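Long-range contacts in D-lactate dehydrogenase (Fermentative) (Pseudomonas aeruginosa, PDB 6ABJ), which probably reduces pyruvate to D-lactate with NADH, as a tetrameric fermentative D-lactate dehydrogenase of the D-isomer specific 2-hydroxyacid dehydrogenase family: residues T54-Q59 with L77-A82; A225-L230 with G251-A256; A258-L263 with A298-F303. All coordinates share one frame; numbering follows the deposited sequence.

Interaction 1: residues T54-Q59 with L77-A82; sequences TAVLAQ and LERLAA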
loop_
_atom_site.group_PDB
_atom_site.type_symbol
_atom_site.label_atom_id
_atom_site.label_comp_id
_atom_site.label_asym_id
_atom_site.label_seq_id
_atom_site.Cartn_x
_atom_site.Cartn_y
_atom_site.Cartn_z
ATOM N N THR B 54 5.532 15.569 31.625
ATOM C CA THR B 54 5.181 16.768 30.817
ATOM C C THR B 54 4.164 17.704 31.539
ATOM O O THR B 54 3.828 18.799 31.040
ATOM C CB THR B 54 4.550 16.362 29.490
ATOM O OG1 THR B 54 3.378 15.551 29.727
ATOM C CG2 THR B 54 5.554 15.569 28.657
ATOM N N ALA B 55 3.686 17.275 32.702
ATOM C CA ALA B 55 2.702 18.069 33.466
ATOM C C ALA B 55 3.261 19.460 33.816
ATOM O O ALA B 55 2.521 20.470 33.881
ATOM C CB ALA B 55 2.297 17.322 34.728
ATOM N N VAL B 56 4.581 19.496 33.997
ATOM C CA VAL B 56 5.289 20.710 34.336
ATOM C C VAL B 56 5.047 21.820 33.302
ATOM O O VAL B 56 5.108 23.002 33.632
ATOM C CB VAL B 56 6.807 20.422 34.551
ATOM C CG1 VAL B 56 7.471 19.891 33.278
ATOM C CG2 VAL B 56 7.512 21.660 35.114
ATOM N N LEU B 57 4.749 21.446 32.064
ATOM C CA LEU B 57 4.443 22.437 31.027
ATOM C C LEU B 57 3.174 23.265 31.325
ATOM O O LEU B 57 3.030 24.407 30.859
ATOM C CB LEU B 57 4.324 21.721 29.670
ATOM C CG LEU B 57 5.639 21.119 29.153
ATOM C CD1 LEU B 57 5.388 20.251 27.918
ATOM C CD2 LEU B 57 6.661 22.202 28.844
ATOM N N ALA B 58 2.247 22.659 32.077
ATOM C CA ALA B 58 0.994 23.294 32.476
ATOM C C ALA B 58 1.129 24.171 33.730
ATOM O O ALA B 58 0.122 24.688 34.249
ATOM C CB ALA B 58 -0.036 22.226 32.757
ATOM N N GLN B 59 2.357 24.330 34.221
ATOM C CA GLN B 59 2.576 25.156 35.399
ATOM C C GLN B 59 2.185 26.609 35.074
ATOM O O GLN B 59 2.667 27.201 34.099
ATOM C CB GLN B 59 4.024 25.096 35.890
ATOM C CG GLN B 59 4.247 25.991 37.122
ATOM C CD GLN B 59 5.189 25.420 38.155
ATOM O OE1 GLN B 59 5.998 24.530 37.876
ATOM N NE2 GLN B 59 5.090 25.944 39.371
ATOM N N LEU B 77 -2.769 14.641 37.979
ATOM C CA LEU B 77 -3.715 15.648 38.507
ATOM C C LEU B 77 -3.083 16.436 39.685
ATOM O O LEU B 77 -3.113 17.697 39.715
ATOM C CB LEU B 77 -4.978 14.938 38.967
ATOM C CG LEU B 77 -5.850 14.322 37.868
ATOM C CD1 LEU B 77 -6.816 13.273 38.407
ATOM C CD2 LEU B 77 -6.598 15.431 37.106
ATOM N N GLU B 78 -2.468 15.683 40.614
ATOM C CA GLU B 78 -1.779 16.296 41.775
ATOM C C GLU B 78 -0.770 17.322 41.315
ATOM O O GLU B 78 -0.667 18.379 41.888
ATOM C CB GLU B 78 -1.040 15.250 42.642
ATOM C CG GLU B 78 -1.920 14.164 43.244
ATOM C CD GLU B 78 -1.179 13.195 44.176
ATOM O OE1 GLU B 78 0.058 13.296 44.276
ATOM O OE2 GLU B 78 -1.808 12.304 44.805
ATOM N N ARG B 79 -0.025 16.998 40.266
ATOM C CA ARG B 79 1.007 17.892 39.773
ATOM C C ARG B 79 0.410 19.162 39.115
ATOM O O ARG B 79 0.872 20.285 39.336
ATOM C CB ARG B 79 1.894 17.097 38.790
ATOM C CG ARG B 79 3.089 17.849 38.163
ATOM C CD ARG B 79 4.032 18.638 39.098
ATOM N NE ARG B 79 4.635 19.856 38.504
ATOM C CZ ARG B 79 3.961 20.953 38.099
ATOM N NH1 ARG B 79 2.634 20.998 38.107
ATOM N NH2 ARG B 79 4.618 22.009 37.624
ATOM N N LEU B 80 -0.631 18.986 38.322
ATOM C CA LEU B 80 -1.343 20.117 37.717
ATOM C C LEU B 80 -1.903 21.047 38.787
ATOM O O LEU B 80 -1.901 22.273 38.618
ATOM C CB LEU B 80 -2.549 19.622 36.893
ATOM C CG LEU B 80 -2.208 18.768 35.651
ATOM C CD1 LEU B 80 -3.474 18.270 35.004
ATOM C CD2 LEU B 80 -1.371 19.548 34.664
ATOM N N ALA B 81 -2.450 20.447 39.836
ATOM C CA ALA B 81 -3.110 21.252 40.914
ATOM C C ALA B 81 -2.073 22.065 41.690
ATOM O O ALA B 81 -2.223 23.283 41.850
ATOM C CB ALA B 81 -3.877 20.348 41.852
ATOM N N ALA B 82 -1.016 21.385 42.142
ATOM C CA ALA B 82 0.167 22.016 42.755
ATOM C C ALA B 82 0.759 23.119 41.863
ATOM O O ALA B 82 1.216 24.140 42.358
ATOM C CB ALA B 82 1.254 20.963 43.024
HETATM O O HOH W 1 -0.173 22.938 36.655
#
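Ala-55 and Leu-80 mark the closest backbone approach, with their CA atoms 6.2 Å apart, where the 3-10 turn at 56-58 lies beside the last part of helix 74-82. Arg-79 has the largest share of the contact. Its CG is turned anti to the backbone N (chi1 -179°), and this carries the chain toward 54-59. The CG methylene of Arg-79 rests on Ala-55 CB at 3.6 Å. Further bends at chi2 and chi3 lay the guanidinium against the backbone of the turn. Val-56 CA lies over its plane, 3.6 Å from Arg-79 NH2. Ala-55 O also stands above the plane, toward the rim. Gln-59 comes in at the edge instead, with its OE1 2.9 Å from Arg-79 NH2. The angle at this pair is poor, so it is a close polar approach and not a hydrogen bond. The amide and guanidinium planes stand 86° apart. Arg-79 NH1 is buried here and has no partner in the model.

Next to Arg-79, Leu-80 makes the apolar part of the contact. Leu-80 CD2 touches Ala-58 CB at 3.5 Å and reaches Ala-55 CB at 4.3 Å. One water links the backbones, donating to Leu-80 O at 2.7 Å and, weakly, to Ala-58 O at 3.0 Å.

The loop between strands 42-45 and 63-66 thus leans on the helix that joins strand 63-66 to strand 87-90. Ala-58 and Leu-80 both rest on Val-64, in the central strand of this five-stranded parallel sheet.

Interaction 2: residues A225-L230 with G251-A256; sequences ADTRHL and GALVNA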
loop_
_atom_site.group_PDB
_atom_site.type_symbol
_atom_site.label_atom_id
_atom_site.label_comp_id
_atom_site.label_asym_id
_atom_site.label_seq_id
_atom_site.Cartn_x
_atom_site.Cartn_y
_atom_site.Cartn_z
ATOM N N ALA B 225 -23.523 -1.382 31.652
ATOM C CA ALA B 225 -23.261 -2.747 32.092
ATOM C C ALA B 225 -24.053 -3.724 31.247
ATOM O O ALA B 225 -23.596 -4.821 31.005
ATOM C CB ALA B 225 -23.634 -2.924 33.583
ATOM N N ASP B 226 -25.244 -3.317 30.804
ATOM C CA ASP B 226 -26.113 -4.170 29.965
ATOM C C ASP B 226 -25.685 -4.342 28.497
ATOM O O ASP B 226 -25.985 -5.354 27.871
ATOM C CB ASP B 226 -27.517 -3.593 29.940
ATOM C CG ASP B 226 -28.454 -4.361 30.824
ATOM O OD1 ASP B 226 -27.952 -4.895 31.826
ATOM O OD2 ASP B 226 -29.673 -4.419 30.541
ATOM N N THR B 227 -25.019 -3.338 27.947
ATOM C CA THR B 227 -24.588 -3.389 26.526
ATOM C C THR B 227 -23.113 -3.720 26.370
ATOM O O THR B 227 -22.605 -3.773 25.247
ATOM C CB THR B 227 -24.855 -2.074 25.848
ATOM O OG1 THR B 227 -24.174 -1.035 26.551
ATOM C CG2 THR B 227 -26.336 -1.779 25.860
ATOM N N ARG B 228 -22.405 -3.890 27.476
ATOM C CA ARG B 228 -21.014 -4.247 27.404
ATOM C C ARG B 228 -20.933 -5.623 26.789
ATOM O O ARG B 228 -21.604 -6.542 27.191
ATOM C CB ARG B 228 -20.295 -4.155 28.754
ATOM C CG ARG B 228 -19.285 -5.257 29.074
ATOM C CD ARG B 228 -18.427 -4.967 30.270
ATOM N NE ARG B 228 -17.201 -4.357 29.842
ATOM C CZ ARG B 228 -16.075 -5.022 29.644
ATOM N NH1 ARG B 228 -16.010 -6.333 29.853
ATOM N NH2 ARG B 228 -15.010 -4.372 29.234
ATOM N N HIS B 229 -20.070 -5.731 25.801
ATOM C CA HIS B 229 -19.935 -6.961 25.028
ATOM C C HIS B 229 -21.260 -7.456 24.499
ATOM O O HIS B 229 -21.486 -8.641 24.349
ATOM C CB HIS B 229 -19.147 -8.015 25.772
ATOM C CG HIS B 229 -17.700 -7.669 25.893
ATOM N ND1 HIS B 229 -16.748 -8.557 26.327
ATOM C CD2 HIS B 229 -17.028 -6.543 25.543
ATOM C CE1 HIS B 229 -15.556 -7.986 26.270
ATOM N NE2 HIS B 229 -15.709 -6.750 25.821
ATOM N N LEU B 230 -22.116 -6.519 24.111
ATOM C CA LEU B 230 -23.412 -6.910 23.487
ATOM C C LEU B 230 -23.178 -7.861 22.332
ATOM O O LEU B 230 -23.804 -8.908 22.237
ATOM C CB LEU B 230 -24.162 -5.694 22.990
ATOM C CG LEU B 230 -25.583 -5.937 22.510
ATOM C CD1 LEU B 230 -26.448 -6.194 23.734
ATOM C CD2 LEU B 230 -26.085 -4.723 21.776
ATOM N N GLY B 251 -16.082 0.982 21.815
ATOM C CA GLY B 251 -15.317 -0.247 21.637
ATOM C C GLY B 251 -15.846 -1.411 22.389
ATOM O O GLY B 251 -15.965 -2.529 21.860
ATOM N N ALA B 252 -16.264 -1.146 23.624
ATOM C CA ALA B 252 -16.646 -2.242 24.515
ATOM C C ALA B 252 -18.007 -2.837 24.174
ATOM O O ALA B 252 -18.441 -3.760 24.845
ATOM C CB ALA B 252 -16.594 -1.775 26.009
ATOM N N LEU B 253 -18.717 -2.290 23.183
ATOM C CA LEU B 253 -20.005 -2.909 22.725
ATOM C C LEU B 253 -19.784 -4.261 22.125
ATOM O O LEU B 253 -20.692 -5.080 22.005
ATOM C CB LEU B 253 -20.744 -1.999 21.737
ATOM C CG LEU B 253 -21.264 -0.671 22.243
ATOM C CD1 LEU B 253 -21.927 0.151 21.152
ATOM C CD2 LEU B 253 -22.259 -0.808 23.419
ATOM N N VAL B 254 -18.535 -4.539 21.735
ATOM C CA VAL B 254 -18.241 -5.762 21.065
ATOM C C VAL B 254 -17.066 -6.488 21.741
ATOM O O VAL B 254 -16.194 -5.856 22.327
ATOM C CB VAL B 254 -17.942 -5.405 19.578
ATOM C CG1 VAL B 254 -16.481 -5.148 19.371
ATOM C CG2 VAL B 254 -18.368 -6.540 18.712
ATOM N N ASN B 255 -17.079 -7.801 21.673
ATOM C CA ASN B 255 -15.981 -8.599 22.118
ATOM C C ASN B 255 -15.131 -8.916 20.914
ATOM O O ASN B 255 -15.348 -9.887 20.217
ATOM C CB ASN B 255 -16.447 -9.910 22.785
ATOM C CG ASN B 255 -15.316 -10.664 23.447
ATOM O OD1 ASN B 255 -14.151 -10.232 23.433
ATOM N ND2 ASN B 255 -15.630 -11.840 23.969
ATOM N N ALA B 256 -14.122 -8.093 20.728
ATOM C CA ALA B 256 -13.313 -8.150 19.509
ATOM C C ALA B 256 -12.705 -9.489 19.278
ATOM O O ALA B 256 -12.635 -10.002 18.154
ATOM C CB ALA B 256 -12.242 -7.079 19.569
#
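His-229 N donates to Ala-252 O at 2.7 Å, the one hydrogen bond between the segments. It is nearly straight, with an N-H...O angle of 167°. The donor belongs to a type II turn from Thr-227 to Leu-230. Leu-230 N closes this turn on Thr-227 O at 3.0 Å. Leu-253 O also comes within 2.9 Å of Leu-230 N, but at a poor angle.

Stacking involves the His-229 ring. The CB of this residue points away from 251-256, but chi1 of -70° sets CG beside the backbone N and brings the ring back over Asn-255. Asn-255 CB makes a CH-pi contact 4.0 Å from the centroid of the His-229 ring, over its face. The amide plane is only 8° from the ring plane, so the two groups stack. Arg-228 NH1 lies over the opposite face, toward the rim. Ala-252 O sits in the ring plane at its edge, 3.2 Å from His-229 CD2, so one carbonyl meets both the backbone and the ring of this residue.

Beyond the segments, Glu-277 holds both polar ends. Its OE1 is hydrogen-bonded to His-229 NE2, and its OE2 forms a salt bridge with Arg-228 NH2.

The apolar part is small. Leu-253 lies alongside Thr-227 and points the same way, with Leu-253 CD2 3.8 Å from Thr-227 CB. Thr-227 OG1 is bonded to Thr-224 N and Pro-222 O.

These loops follow the adjacent parallel strands 216-219 and 243-247 of the Rossmann fold. They leave the C-terminal ends of the strands, where dinucleotides bind. The NADH-binding residue Thr-248 is about 8 Å from Leu-253 between side chains, which places the contact near the cofactor site, though this chain holds no NADH.

Interaction 3: residues A258-L263 with A298-F303; sequences ALIEAL and ARLLSF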
loop_
_atom_site.group_PDB
_atom_site.type_symbol
_atom_site.label_atom_id
_atom_site.label_comp_id
_atom_site.label_asym_id
_atom_site.label_seq_id
_atom_site.Cartn_x
_atom_site.Cartn_y
_atom_site.Cartn_z
ATOM N N ALA B 258 -13.991 -12.363 19.839
ATOM C CA ALA B 258 -14.989 -13.260 19.184
ATOM C C ALA B 258 -15.235 -12.965 17.668
ATOM O O ALA B 258 -15.648 -13.813 16.887
ATOM C CB ALA B 258 -16.338 -13.086 19.908
ATOM N N LEU B 259 -14.928 -11.739 17.271
ATOM C CA LEU B 259 -15.066 -11.347 15.857
ATOM C C LEU B 259 -14.114 -12.129 14.963
ATOM O O LEU B 259 -14.439 -12.426 13.839
ATOM C CB LEU B 259 -14.793 -9.877 15.719
ATOM C CG LEU B 259 -15.713 -8.845 16.391
ATOM C CD1 LEU B 259 -15.179 -7.464 16.262
ATOM C CD2 LEU B 259 -17.059 -8.917 15.794
ATOM N N ILE B 260 -12.949 -12.484 15.480
ATOM C CA ILE B 260 -11.939 -13.141 14.706
ATOM C C ILE B 260 -12.410 -14.463 14.167
ATOM O O ILE B 260 -12.228 -14.787 13.006
ATOM C CB ILE B 260 -10.675 -13.324 15.548
ATOM C CG1 ILE B 260 -10.016 -11.963 15.727
ATOM C CG2 ILE B 260 -9.680 -14.251 14.898
ATOM C CD1 ILE B 260 -8.941 -11.964 16.763
ATOM N N GLU B 261 -12.906 -15.329 15.031
ATOM C CA GLU B 261 -13.281 -16.640 14.578
ATOM C C GLU B 261 -14.442 -16.571 13.591
ATOM O O GLU B 261 -14.461 -17.345 12.638
ATOM C CB GLU B 261 -13.557 -17.579 15.786
ATOM C CG GLU B 261 -12.236 -18.017 16.450
ATOM C CD GLU B 261 -11.183 -18.606 15.474
ATOM O OE1 GLU B 261 -11.502 -19.536 14.685
ATOM O OE2 GLU B 261 -10.005 -18.166 15.487
ATOM N N ALA B 262 -15.324 -15.604 13.779
ATOM C CA ALA B 262 -16.486 -15.363 12.909
ATOM C C ALA B 262 -16.066 -14.884 11.518
ATOM O O ALA B 262 -16.637 -15.280 10.534
ATOM C CB ALA B 262 -17.374 -14.342 13.548
ATOM N N LEU B 263 -15.034 -14.059 11.487
ATOM C CA LEU B 263 -14.437 -13.620 10.221
ATOM C C LEU B 263 -13.699 -14.767 9.562
ATOM O O LEU B 263 -13.858 -14.989 8.360
ATOM C CB LEU B 263 -13.526 -12.400 10.459
ATOM C CG LEU B 263 -14.235 -11.082 10.773
ATOM C CD1 LEU B 263 -13.356 -10.097 11.521
ATOM C CD2 LEU B 263 -14.746 -10.395 9.488
ATOM N N ALA B 298 -4.297 -6.723 15.867
ATOM C CA ALA B 298 -3.393 -7.015 14.733
ATOM C C ALA B 298 -4.082 -7.996 13.727
ATOM O O ALA B 298 -3.952 -7.863 12.471
ATOM C CB ALA B 298 -2.070 -7.566 15.194
ATOM N N ARG B 299 -4.781 -8.944 14.263
ATOM C CA ARG B 299 -5.424 -9.967 13.446
ATOM C C ARG B 299 -6.606 -9.345 12.686
ATOM O O ARG B 299 -6.766 -9.594 11.504
ATOM C CB ARG B 299 -5.903 -11.149 14.287
ATOM C CG ARG B 299 -6.522 -12.288 13.468
ATOM C CD ARG B 299 -5.487 -12.909 12.596
ATOM N NE ARG B 299 -5.783 -14.301 12.246
ATOM C CZ ARG B 299 -6.004 -14.790 11.022
ATOM N NH1 ARG B 299 -6.049 -14.015 9.950
ATOM N NH2 ARG B 299 -6.227 -16.075 10.871
ATOM N N LEU B 300 -7.383 -8.485 13.352
ATOM C CA LEU B 300 -8.473 -7.805 12.677
ATOM C C LEU B 300 -7.988 -6.973 11.516
ATOM O O LEU B 300 -8.601 -7.016 10.442
ATOM C CB LEU B 300 -9.228 -6.873 13.650
ATOM C CG LEU B 300 -10.041 -7.633 14.690
ATOM C CD1 LEU B 300 -10.542 -6.664 15.793
ATOM C CD2 LEU B 300 -11.211 -8.340 14.030
ATOM N N LEU B 301 -6.913 -6.218 11.738
ATOM C CA LEU B 301 -6.360 -5.368 10.734
ATOM C C LEU B 301 -5.929 -6.084 9.405
ATOM O O LEU B 301 -5.955 -5.448 8.388
ATOM C CB LEU B 301 -5.202 -4.542 11.241
ATOM C CG LEU B 301 -5.677 -3.465 12.239
ATOM C CD1 LEU B 301 -4.477 -2.964 13.049
ATOM C CD2 LEU B 301 -6.408 -2.305 11.585
ATOM N N SER B 302 -5.653 -7.386 9.481
ATOM C CA SER B 302 -5.184 -8.207 8.384
ATOM C C SER B 302 -6.192 -8.646 7.349
ATOM O O SER B 302 -5.852 -8.928 6.191
ATOM C CB SER B 302 -4.634 -9.520 8.968
ATOM O OG SER B 302 -3.419 -9.370 9.672
ATOM N N PHE B 303 -7.432 -8.778 7.809
ATOM C CA PHE B 303 -8.492 -9.380 7.017
ATOM C C PHE B 303 -8.816 -8.422 5.875
ATOM O O PHE B 303 -8.837 -7.198 6.041
ATOM C CB PHE B 303 -9.724 -9.544 7.818
ATOM C CG PHE B 303 -9.627 -10.627 8.832
ATOM C CD1 PHE B 303 -9.535 -11.923 8.427
ATOM C CD2 PHE B 303 -9.621 -10.362 10.163
ATOM C CE1 PHE B 303 -9.470 -12.955 9.371
ATOM C CE2 PHE B 303 -9.617 -11.398 11.094
ATOM C CZ PHE B 303 -9.538 -12.670 10.706
#
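Arg-299 begins the contact by laying its aliphatic part across Ile-260. Its CG is 4.0 Å from Ile-260 CG2, and its CB is equally close to Ile-260 CD1. The charged end turns to the second subunit. There Arg-299 NH2 makes a salt bridge with Asp-295 of the second subunit and a hydrogen bond with Leu-292 O of that subunit.

Leu-300 is next and supplies the middle of the interface. Its CD2 branch does the touching. Leu-300 CD2 meets Leu-263 CD1 at 3.7 Å, with the two side chains crossing at about a right angle. Leu-300 CD2 also reaches Ile-260 CG1 and Leu-259 CB, both at 4.2 Å.

Phe-303 comes last. Its CG lies beside the backbone N (chi1 -72°), which turns one ring face to Leu-263. Leu-263 CB makes a CH-pi contact over the face, 4.1 Å from the Phe-303 centroid and 13° off the ring normal. Leu-263 CD1 reaches Phe-303 CE2 at 4.0 Å. Phe-303 CZ in turn stands over the Arg-299 guanidinium, toward its rim.

The axes of 258-263 and 298-302 approach to 10.0 Å and cross at 32°, running in the same general direction. Leu-259 and Leu-300 both rest on Leu-271 of strand 268-273. This is the helix layer of a Rossmann fold: helix 256-265 links parallel strands 243-247 and 268-273, and helix 295-302 leads into strand 306-308.

How the interactions relate
Interactions 2 and 3 belong to the NAD-binding domain. Interaction 1 lies in the other parallel sheet domain, with its nearest atoms about 22 Å from interaction 2. Interaction 3 is the buried one and is almost wholly apolar between its segments, although its edge reaches another subunit. Interactions 1 and 2 are only partly buried and mix polar groups with small apolar patches. Water bridges the backbones in interaction 1, while a direct backbone bond joins them in interaction 2. Interactions 2 and 3 share an element: the loop 251-256 runs into helix 256-265. They also touch, with Val-254 packing on Leu-259 and Ala-256 on Leu-300.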